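Long-range contact in beta-1,4-mannanase (Aplysia kurodai, PDB 3VUP), which hydrolyses the beta-1,4-linked mannose backbone of mannan, probably as a digestive enzyme of the sea hare: residues K176-W190 with W225-H239. Sequence-based numbering, arbitrary orientation.
Sequences KCYDTTALKNSGAGW and WNPKSNTDHFNMNNH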
# COMPACT_ATOMS: atom_id res chain seq x y z
N LYS A 176 -11.39 5.06 -21.44
CA LYS A 176 -11.84 4.13 -20.40
C LYS A 176 -10.99 4.23 -19.13
O LYS A 176 -11.52 4.19 -18.02
CB LYS A 176 -11.83 2.70 -20.94
CG LYS A 176 -12.16 1.62 -19.92
CD LYS A 176 -12.21 0.24 -20.58
CE LYS A 176 -12.36 -0.87 -19.54
NZ LYS A 176 -11.08 -1.20 -18.85
N CYS A 177 -9.67 4.38 -19.29
CA CYS A 177 -8.80 4.48 -18.12
C CYS A 177 -9.14 5.63 -17.19
O CYS A 177 -8.77 5.60 -16.02
CB CYS A 177 -7.34 4.62 -18.54
SG CYS A 177 -6.65 3.19 -19.36
N TYR A 178 -9.81 6.66 -17.72
CA TYR A 178 -10.10 7.85 -16.92
C TYR A 178 -11.57 7.97 -16.50
O TYR A 178 -11.91 8.79 -15.65
CB TYR A 178 -9.70 9.12 -17.69
CG TYR A 178 -8.29 9.12 -18.26
CD1 TYR A 178 -7.26 8.40 -17.66
CD2 TYR A 178 -7.99 9.85 -19.40
CE1 TYR A 178 -5.98 8.40 -18.19
CE2 TYR A 178 -6.71 9.86 -19.94
CZ TYR A 178 -5.71 9.13 -19.33
OH TYR A 178 -4.43 9.13 -19.85
N ASP A 179 -12.44 7.16 -17.10
CA ASP A 179 -13.88 7.26 -16.88
C ASP A 179 -14.24 6.65 -15.53
O ASP A 179 -13.83 5.53 -15.23
CB ASP A 179 -14.58 6.50 -18.00
CG ASP A 179 -16.08 6.56 -17.89
OD1 ASP A 179 -16.70 7.30 -18.69
OD2 ASP A 179 -16.64 5.86 -17.02
N THR A 180 -15.03 7.37 -14.72
CA THR A 180 -15.41 6.85 -13.40
C THR A 180 -16.91 6.64 -13.27
O THR A 180 -17.44 6.58 -12.16
CB THR A 180 -14.90 7.75 -12.26
OG1 THR A 180 -15.45 9.05 -12.41
CG2 THR A 180 -13.38 7.84 -12.29
N THR A 181 -17.61 6.51 -14.39
CA THR A 181 -19.04 6.25 -14.31
C THR A 181 -19.38 4.95 -13.58
O THR A 181 -20.38 4.89 -12.88
CB THR A 181 -19.73 6.32 -15.69
OG1 THR A 181 -19.20 5.30 -16.56
CG2 THR A 181 -19.55 7.69 -16.31
N ALA A 182 -18.53 3.93 -13.69
CA ALA A 182 -18.80 2.68 -12.98
C ALA A 182 -18.75 2.86 -11.46
O ALA A 182 -19.33 2.06 -10.73
CB ALA A 182 -17.84 1.58 -13.41
N LEU A 183 -18.06 3.90 -11.00
CA LEU A 183 -17.94 4.22 -9.58
C LEU A 183 -19.06 5.11 -9.05
O LEU A 183 -19.02 5.50 -7.89
CB LEU A 183 -16.58 4.85 -9.28
CG LEU A 183 -15.40 3.90 -9.48
CD1 LEU A 183 -14.10 4.66 -9.35
CD2 LEU A 183 -15.43 2.74 -8.49
N LYS A 184 -20.05 5.42 -9.88
CA LYS A 184 -21.18 6.21 -9.41
C LYS A 184 -21.81 5.55 -8.19
O LYS A 184 -22.11 4.35 -8.22
CB LYS A 184 -22.23 6.39 -10.51
CG LYS A 184 -23.44 7.18 -10.04
CD LYS A 184 -24.52 7.23 -11.10
CE LYS A 184 -25.70 8.04 -10.60
NZ LYS A 184 -26.85 7.94 -11.51
N ASN A 185 -22.01 6.33 -7.14
CA ASN A 185 -22.65 5.86 -5.92
C ASN A 185 -21.93 4.68 -5.27
O ASN A 185 -22.55 3.89 -4.56
CB ASN A 185 -24.13 5.58 -6.16
CG ASN A 185 -24.91 6.86 -6.34
OD1 ASN A 185 -24.52 7.91 -5.83
ND2 ASN A 185 -26.01 6.79 -7.08
N SER A 186 -20.63 4.57 -5.48
CA SER A 186 -19.82 3.54 -4.83
C SER A 186 -19.35 3.97 -3.46
O SER A 186 -18.96 3.15 -2.63
CB SER A 186 -18.59 3.23 -5.68
OG SER A 186 -17.74 4.37 -5.75
N GLY A 187 -19.34 5.28 -3.23
CA GLY A 187 -18.73 5.85 -2.05
C GLY A 187 -17.39 6.51 -2.34
O GLY A 187 -16.91 7.28 -1.51
N ALA A 188 -16.79 6.20 -3.49
CA ALA A 188 -15.57 6.89 -3.88
C ALA A 188 -15.78 8.40 -3.83
O ALA A 188 -16.87 8.88 -4.16
CB ALA A 188 -15.14 6.45 -5.28
N GLY A 189 -14.74 9.12 -3.42
CA GLY A 189 -14.81 10.56 -3.30
C GLY A 189 -15.28 11.08 -1.95
O GLY A 189 -15.55 12.27 -1.80
N TRP A 190 -15.32 10.20 -0.95
CA TRP A 190 -15.88 10.56 0.35
C TRP A 190 -15.18 11.73 1.01
O TRP A 190 -15.82 12.50 1.73
CB TRP A 190 -15.89 9.38 1.31
CG TRP A 190 -14.52 8.87 1.68
CD1 TRP A 190 -13.74 9.29 2.73
CD2 TRP A 190 -13.76 7.83 1.02
NE1 TRP A 190 -12.56 8.60 2.76
CE2 TRP A 190 -12.54 7.69 1.72
CE3 TRP A 190 -14.00 7.02 -0.09
CZ2 TRP A 190 -11.57 6.77 1.35
CZ3 TRP A 190 -13.03 6.10 -0.46
CH2 TRP A 190 -11.83 5.99 0.26
N TRP A 225 -9.26 1.33 -2.03
CA TRP A 225 -10.21 1.29 -0.92
C TRP A 225 -11.19 0.14 -1.01
O TRP A 225 -11.74 -0.30 -0.00
CB TRP A 225 -10.92 2.64 -0.80
CG TRP A 225 -12.40 2.68 -1.13
CD1 TRP A 225 -13.42 2.84 -0.23
CD2 TRP A 225 -13.03 2.63 -2.43
NE1 TRP A 225 -14.63 2.87 -0.87
CE2 TRP A 225 -14.42 2.74 -2.22
CE3 TRP A 225 -12.56 2.46 -3.74
CZ2 TRP A 225 -15.34 2.71 -3.26
CZ3 TRP A 225 -13.49 2.42 -4.78
CH2 TRP A 225 -14.86 2.55 -4.53
N ASN A 226 -11.39 -0.35 -2.24
CA ASN A 226 -12.41 -1.33 -2.57
C ASN A 226 -12.03 -1.78 -3.98
O ASN A 226 -11.66 -0.94 -4.81
CB ASN A 226 -13.77 -0.61 -2.55
CG ASN A 226 -14.95 -1.55 -2.76
OD1 ASN A 226 -14.97 -2.34 -3.71
ND2 ASN A 226 -15.95 -1.45 -1.88
N PRO A 227 -12.12 -3.09 -4.28
CA PRO A 227 -11.74 -3.52 -5.63
C PRO A 227 -12.63 -2.97 -6.75
O PRO A 227 -12.29 -3.18 -7.91
CB PRO A 227 -11.86 -5.04 -5.55
CG PRO A 227 -12.80 -5.29 -4.43
CD PRO A 227 -12.49 -4.22 -3.42
N LYS A 228 -13.72 -2.26 -6.43
CA LYS A 228 -14.52 -1.61 -7.45
C LYS A 228 -13.73 -0.71 -8.40
O LYS A 228 -14.17 -0.52 -9.53
CB LYS A 228 -15.67 -0.82 -6.82
CG LYS A 228 -16.79 -1.71 -6.31
CD LYS A 228 -17.85 -0.93 -5.56
CE LYS A 228 -18.93 -1.87 -5.04
NZ LYS A 228 -20.04 -1.12 -4.37
N SER A 229 -12.59 -0.15 -7.98
CA SER A 229 -11.77 0.66 -8.88
C SER A 229 -10.69 -0.13 -9.62
O SER A 229 -9.93 0.46 -10.38
CB SER A 229 -11.09 1.77 -8.09
OG SER A 229 -10.30 1.16 -7.09
N ASN A 230 -10.64 -1.45 -9.41
CA ASN A 230 -9.46 -2.25 -9.73
C ASN A 230 -9.84 -3.58 -10.42
O ASN A 230 -9.04 -4.50 -10.43
CB ASN A 230 -8.74 -2.52 -8.38
CG ASN A 230 -7.23 -2.84 -8.48
OD1 ASN A 230 -6.60 -2.95 -7.44
ND2 ASN A 230 -6.67 -2.97 -9.67
N THR A 231 -11.03 -3.66 -11.00
CA THR A 231 -11.43 -4.85 -11.74
C THR A 231 -12.33 -4.44 -12.89
O THR A 231 -13.11 -3.49 -12.77
CB THR A 231 -12.15 -5.89 -10.84
OG1 THR A 231 -12.51 -7.03 -11.61
CG2 THR A 231 -13.41 -5.32 -10.19
N ASP A 232 -12.21 -5.16 -14.01
CA ASP A 232 -13.13 -5.00 -15.13
C ASP A 232 -14.33 -5.93 -15.03
O ASP A 232 -15.22 -5.87 -15.87
CB ASP A 232 -12.40 -5.22 -16.45
CG ASP A 232 -11.44 -4.08 -16.76
OD1 ASP A 232 -11.86 -2.91 -16.70
OD2 ASP A 232 -10.25 -4.36 -17.05
N HIS A 233 -14.35 -6.78 -14.01
CA HIS A 233 -15.51 -7.62 -13.73
C HIS A 233 -16.48 -6.86 -12.83
O HIS A 233 -16.22 -5.71 -12.48
CB HIS A 233 -15.07 -8.96 -13.14
CG HIS A 233 -14.36 -9.82 -14.15
ND1 HIS A 233 -14.85 -11.04 -14.57
CD2 HIS A 233 -13.24 -9.59 -14.87
CE1 HIS A 233 -14.03 -11.54 -15.48
NE2 HIS A 233 -13.05 -10.68 -15.68
N PHE A 234 -17.61 -7.48 -12.50
CA PHE A 234 -18.56 -6.87 -11.56
C PHE A 234 -19.12 -5.53 -12.04
O PHE A 234 -19.52 -4.70 -11.23
CB PHE A 234 -17.95 -6.70 -10.16
CG PHE A 234 -17.53 -7.99 -9.52
CD1 PHE A 234 -18.45 -8.80 -8.87
CD2 PHE A 234 -16.20 -8.40 -9.56
CE1 PHE A 234 -18.06 -9.98 -8.28
CE2 PHE A 234 -15.81 -9.59 -8.98
CZ PHE A 234 -16.73 -10.38 -8.34
N ASN A 235 -19.18 -5.35 -13.36
CA ASN A 235 -19.68 -4.10 -13.96
C ASN A 235 -18.80 -2.90 -13.59
O ASN A 235 -19.25 -1.75 -13.65
CB ASN A 235 -21.15 -3.83 -13.61
CG ASN A 235 -22.05 -5.04 -13.83
OD1 ASN A 235 -21.96 -5.71 -14.87
ND2 ASN A 235 -22.92 -5.32 -12.86
N MET A 236 -17.54 -3.16 -13.25
CA MET A 236 -16.59 -2.14 -12.86
C MET A 236 -15.53 -1.93 -13.94
O MET A 236 -15.57 -2.56 -15.00
CB MET A 236 -15.96 -2.51 -11.51
CG MET A 236 -16.99 -2.59 -10.39
SD MET A 236 -17.74 -0.99 -10.01
CE MET A 236 -19.32 -1.54 -9.35
N ASN A 237 -14.57 -1.07 -13.64
CA ASN A 237 -13.52 -0.67 -14.57
C ASN A 237 -12.20 -0.66 -13.81
O ASN A 237 -12.09 0.02 -12.78
CB ASN A 237 -13.90 0.72 -15.08
CG ASN A 237 -12.91 1.31 -16.04
OD1 ASN A 237 -12.04 0.63 -16.58
ND2 ASN A 237 -13.04 2.62 -16.27
N ASN A 238 -11.20 -1.40 -14.30
CA ASN A 238 -9.90 -1.43 -13.64
C ASN A 238 -9.03 -0.27 -14.09
O ASN A 238 -8.55 -0.25 -15.23
CB ASN A 238 -9.17 -2.74 -13.91
CG ASN A 238 -7.79 -2.78 -13.30
OD1 ASN A 238 -7.49 -2.01 -12.37
ND2 ASN A 238 -6.94 -3.65 -13.81
N HIS A 239 -8.86 0.71 -13.21
CA HIS A 239 -8.08 1.89 -13.53
C HIS A 239 -6.57 1.71 -13.47
O HIS A 239 -5.84 2.59 -13.92
CB HIS A 239 -8.48 3.02 -12.60
CG HIS A 239 -9.84 3.56 -12.90
ND1 HIS A 239 -10.06 4.40 -13.96
CD2 HIS A 239 -11.05 3.30 -12.35
CE1 HIS A 239 -11.35 4.68 -14.03
NE2 HIS A 239 -11.98 4.02 -13.07
O HOH W 1 -14.71 3.62 -12.93
O HOH W 2 -16.13 3.61 -15.40
O HOH W 3 -20.82 -0.03 -12.01
O HOH W 4 -19.07 0.52 -2.36
O HOH W 5 -17.22 2.94 0.15
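Cys177 and His239 lie side by side, their CA atoms 5.3 Å apart, where two loops of the TIM barrel meet. Loop 176-190 follows barrel strand 157-161, and loop 225-239 follows the next strand, 220-224. Both are mostly irregular, with short 3-10 turns at 181-183 and 227-229. The CA spacing is still 5.3 Å between Ala182 and Met236. Beyond them the backbones part, to 8.3 Å between the CA atoms of Ala188 and Trp225. Polar bonds hold the close end. His239 ND1 donates in its ring plane to Cys177 O at 2.7 Å, but comes from above the carbonyl plane. Cys177 is also tied by a disulfide to Cys244. Asn237, with CG anti to its N (chi1 178°), turns its amide to Lys176. Asn237 ND2 gives a nearly straight bond to Lys176 O, 2.8 Å long, while Asn237 OD1 accepts from Lys176 NZ. The same NZ forms a salt bridge with Asp232 OD1. Leu183 CD2 fills the middle, against Lys228 CB and the edge of the Trp225 indole. Trp190 CZ3 sits over one face of that indole, 3.3 Å from Trp225 CD1, with the planes 40° apart. An alanine in place of Trp225 would probably leave Leu183, Ala188 and Trp190 without their shared apolar partner. At the indole edge, Trp225 NE1 donates to a water 2.8 Å away, which in turn donates to Ser186 O.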